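Local structure of N-acetylglucosamine-6-phosphate deacetylase (Thermotoga maritima, 1O12) at residues Asp59-Gly64 with Ile207-Asn212; Val292-Leu295 with Thr299-Gly302. The protein probably catalyses the metal-dependent removal of the acetyl group from N-acetylglucosamine 6-phosphate, binding one divalent metal cation per subunit. All blocks are in the same frame, centred on the assembly; numbering follows the deposited sequence.

The two contacts lie near the metal site and the predicted substrate site. Contact 1 (Asp59-Gly64 with Ile207-Asn212) lies deep in the chain, its centre about 6 Å from the chain centre, and contains His209, one of the iron ligands. Contact 2 (Val292-Leu295 with Thr299-Gly302) sits farther out, its centre about 18 Å from the chain centre, and supplies a loop predicted to bind substrate. The two centres are about 14 Å apart and the nearest atoms about 5 Å, without touching. Asp267, the predicted proton donor/acceptor, is near both: between nearest atoms, its side chain is about 3 Å from that of His61 and about 3 Å from Gly302, and Gly302 is about 7 Å from the iron.

Contact 1: Asp59-Gly64 with Ile207-Asn212; sequences DPHIHG and ITHFPN. With FE (Fe (III) ion), chain C.
At the metal site of the amidohydrolase barrel, His61 of the His-Ile-His sequence lies beside the iron ligand His209. The two imidazoles meet at one corner: CE1 of His61 is 3.6 Å from CD2 of His209. The planes are inclined by only 26°, but the rings are displaced, with centroids 5.5 Å apart, so there is little stacking. CE1 of His61 also meets the methyl CG2 of Thr208 at 3.6 Å, and this same methyl lies over the centre of one face of the His209 ring, 3.9 Å above its plane. With OG1 beside the backbone N (chi1 -62°), CG2 lies anti to that N and is turned to both rings, while OG1 is hydrogen-bonded to the hydroxyls of Thr163 and Ser185. His209 binds iron through NE2 at 2.3 Å, with Glu127 and His188 as the other protein ligands; its ND1 gives a weak bond to Asn212 O at 3.3 Å. His61 binds no metal here. Its ND1 and NE2 are hydrogen-bonded to Glu237 and to the ligand Glu127, which fixes the rotation of the ring and makes it a second-shell neighbour of the iron. Before it, OD1 of Asp59 accepts from His61 N at 3.1 Å, an Asx turn where the strand direction changes at Pro60. A His-X-His motif at the end of the first barrel strand and a ligand histidine after a later one are the pattern of the metallo-dependent hydrolases, in NagA with a single metal per subunit.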
# COMPACT_ATOMS: atom_id res chain seq x y z
N ASP A 59 19.84 16.20 -3.40
CA ASP A 59 19.05 16.30 -2.18
C ASP A 59 18.15 17.52 -2.32
O ASP A 59 18.59 18.65 -2.13
CB ASP A 59 19.93 16.45 -0.93
CG ASP A 59 19.15 16.17 0.35
OD1 ASP A 59 17.91 16.13 0.27
OD2 ASP A 59 19.76 16.00 1.44
N PRO A 60 16.86 17.30 -2.62
CA PRO A 60 15.92 18.41 -2.79
C PRO A 60 15.29 18.86 -1.50
O PRO A 60 14.46 19.76 -1.50
CB PRO A 60 14.90 17.82 -3.75
CG PRO A 60 14.78 16.38 -3.24
CD PRO A 60 16.23 16.00 -2.97
N HIS A 61 15.70 18.24 -0.40
CA HIS A 61 15.11 18.57 0.89
C HIS A 61 16.10 18.46 2.04
O HIS A 61 16.24 17.39 2.64
CB HIS A 61 13.92 17.63 1.15
CG HIS A 61 13.01 18.11 2.24
ND1 HIS A 61 11.75 17.59 2.42
CD2 HIS A 61 13.18 19.05 3.19
CE1 HIS A 61 11.17 18.20 3.45
NE2 HIS A 61 12.02 19.09 3.93
N ILE A 62 16.80 19.55 2.34
CA ILE A 62 17.76 19.61 3.44
C ILE A 62 17.78 21.04 4.00
O ILE A 62 17.98 22.00 3.25
CB ILE A 62 19.20 19.19 2.99
CG1 ILE A 62 20.22 19.50 4.09
CG2 ILE A 62 19.59 19.87 1.71
CD1 ILE A 62 21.64 19.03 3.77
N HIS A 63 17.59 21.18 5.31
CA HIS A 63 17.56 22.48 5.99
C HIS A 63 18.95 23.03 6.32
O HIS A 63 19.23 24.21 6.12
CB HIS A 63 16.75 22.34 7.29
CG HIS A 63 15.39 21.78 7.09
ND1 HIS A 63 14.33 22.54 6.64
CD2 HIS A 63 14.93 20.50 7.14
CE1 HIS A 63 13.29 21.76 6.42
NE2 HIS A 63 13.62 20.52 6.72
N GLY A 64 19.81 22.16 6.84
CA GLY A 64 21.14 22.55 7.24
C GLY A 64 21.87 21.27 7.57
O GLY A 64 21.29 20.18 7.49
N ILE A 207 4.83 14.07 -3.38
CA ILE A 207 4.46 14.15 -1.97
C ILE A 207 5.73 14.32 -1.07
O ILE A 207 6.70 13.57 -1.20
CB ILE A 207 3.66 12.92 -1.56
CG1 ILE A 207 2.32 12.95 -2.30
CG2 ILE A 207 3.47 12.90 -0.04
CD1 ILE A 207 1.41 11.81 -1.98
N THR A 208 5.70 15.33 -0.18
CA THR A 208 6.82 15.68 0.71
C THR A 208 6.91 14.74 1.92
O THR A 208 5.91 14.48 2.60
CB THR A 208 6.71 17.22 1.14
OG1 THR A 208 6.81 18.02 -0.04
CG2 THR A 208 7.83 17.64 2.10
N HIS A 209 8.13 14.27 2.17
CA HIS A 209 8.46 13.24 3.17
C HIS A 209 7.28 12.38 3.61
O HIS A 209 6.69 12.55 4.68
CB HIS A 209 9.24 13.80 4.39
CG HIS A 209 8.60 14.97 5.06
ND1 HIS A 209 7.24 15.07 5.24
CD2 HIS A 209 9.14 16.09 5.59
CE1 HIS A 209 6.97 16.21 5.86
NE2 HIS A 209 8.10 16.85 6.08
N PHE A 210 6.93 11.46 2.70
CA PHE A 210 5.85 10.49 2.85
C PHE A 210 6.29 9.43 3.86
O PHE A 210 7.40 8.92 3.79
CB PHE A 210 5.60 9.82 1.48
CG PHE A 210 4.56 8.74 1.49
CD1 PHE A 210 3.25 9.02 1.09
CD2 PHE A 210 4.88 7.43 1.87
CE1 PHE A 210 2.29 8.03 1.07
CE2 PHE A 210 3.93 6.43 1.85
CZ PHE A 210 2.63 6.72 1.45
N PRO A 211 5.41 9.06 4.80
CA PRO A 211 4.04 9.57 4.97
C PRO A 211 3.95 10.50 6.18
O PRO A 211 2.85 10.73 6.70
CB PRO A 211 3.26 8.31 5.20
CG PRO A 211 4.18 7.61 6.17
CD PRO A 211 5.57 7.82 5.58
N ASN A 212 5.08 11.01 6.64
CA ASN A 212 5.02 11.90 7.80
C ASN A 212 4.25 13.18 7.46
O ASN A 212 4.41 13.76 6.39
CB ASN A 212 6.43 12.28 8.28
CG ASN A 212 7.41 11.10 8.28
OD1 ASN A 212 8.27 10.99 7.40
ND2 ASN A 212 7.29 10.22 9.28
FE FE C . 8.26 18.88 7.18

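Contact 2: Val292-Leu295 with Thr299-Gly302; sequences VPRL and TLAG
Two backbone hydrogen bonds join Val292-Leu295 to Thr299-Gly302, and both lie about the single bridge between Arg294 and Leu300, whose CA atoms are 4.3 Å apart. Ala301 N gives to Pro293 O at 2.8 Å in a nearly straight bond (167°). Leu295 N gives to Thr299 O at 2.7 Å. The apolar contacts fall into separate groups. In one group, CD2 of Leu300 touches CG1 of Val292 at 3.7 Å and also sits over the centre of one face of the Arg294 guanidinium, 3.9 Å above it. Bends at chi2 and chi3 bring that flat group round to the methyl, and a bond from NE to Gly298 O helps to hold it there. Elsewhere, Leu295 and Thr299 run side by side, CG of Leu295 being 4.0 Å from CB of Thr299, while CD2 of Leu295 approaches CB of Ala301 at 4.1 Å. Shortening Leu295 to an alanine is likely to take away the CG and methyl contacts with Thr299 CB and Ala301 CB and open a gap beside them. Strand 292-294 is an outer strand of a three-stranded antiparallel sheet, and the chain folds back beyond it; the returning arm, Leu300 to Gly302, is predicted to bind substrate, and Leu300 also packs on His244, another predicted substrate residue. Van der Waals contact continues at Pro293, whose CG meets Gly302 O at 3.7 Å. At 91°/-152°, a side chain on Gly302 would collide with the carbonyl O of Ala301, so glycine suits the position.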
# COMPACT_ATOMS: atom_id res chain seq x y z
N VAL A 292 18.52 11.51 17.00
CA VAL A 292 17.13 11.77 16.69
C VAL A 292 16.70 13.12 17.26
O VAL A 292 16.59 13.29 18.47
CB VAL A 292 16.22 10.68 17.24
CG1 VAL A 292 14.77 10.93 16.80
CG2 VAL A 292 16.72 9.31 16.79
N PRO A 293 16.48 14.10 16.38
CA PRO A 293 16.07 15.40 16.89
C PRO A 293 14.55 15.48 16.99
O PRO A 293 13.83 15.13 16.05
CB PRO A 293 16.65 16.37 15.87
CG PRO A 293 16.49 15.62 14.58
CD PRO A 293 16.85 14.18 14.95
N ARG A 294 14.07 15.92 18.14
CA ARG A 294 12.63 16.09 18.33
C ARG A 294 12.28 17.31 19.18
O ARG A 294 13.11 17.84 19.92
CB ARG A 294 12.00 14.80 18.89
CG ARG A 294 12.84 14.00 19.88
CD ARG A 294 12.78 12.44 19.64
NE ARG A 294 11.46 11.96 19.22
CZ ARG A 294 11.19 10.74 18.76
NH1 ARG A 294 12.15 9.82 18.65
NH2 ARG A 294 9.96 10.45 18.35
N LEU A 295 11.06 17.80 19.01
CA LEU A 295 10.58 18.93 19.80
C LEU A 295 10.43 18.37 21.21
O LEU A 295 10.51 17.16 21.41
CB LEU A 295 9.19 19.40 19.31
CG LEU A 295 9.12 19.94 17.89
CD1 LEU A 295 7.76 20.61 17.68
CD2 LEU A 295 10.27 20.94 17.66
N THR A 299 7.65 15.35 18.95
CA THR A 299 7.57 15.42 17.49
C THR A 299 8.93 15.39 16.80
O THR A 299 9.84 16.13 17.20
CB THR A 299 6.88 16.72 17.03
OG1 THR A 299 5.62 16.85 17.71
CG2 THR A 299 6.66 16.72 15.51
N LEU A 300 9.07 14.56 15.78
CA LEU A 300 10.34 14.53 15.05
C LEU A 300 10.55 15.93 14.48
O LEU A 300 9.60 16.56 14.00
CB LEU A 300 10.30 13.51 13.91
CG LEU A 300 10.34 12.04 14.35
CD1 LEU A 300 10.08 11.15 13.13
CD2 LEU A 300 11.68 11.71 15.02
N ALA A 301 11.79 16.42 14.55
CA ALA A 301 12.13 17.74 14.03
C ALA A 301 13.24 17.65 12.99
O ALA A 301 14.31 18.23 13.19
CB ALA A 301 12.56 18.64 15.18
N GLY A 302 12.99 16.95 11.87
CA GLY A 302 14.00 16.80 10.83
C GLY A 302 14.81 15.54 11.11
O GLY A 302 14.29 14.61 11.72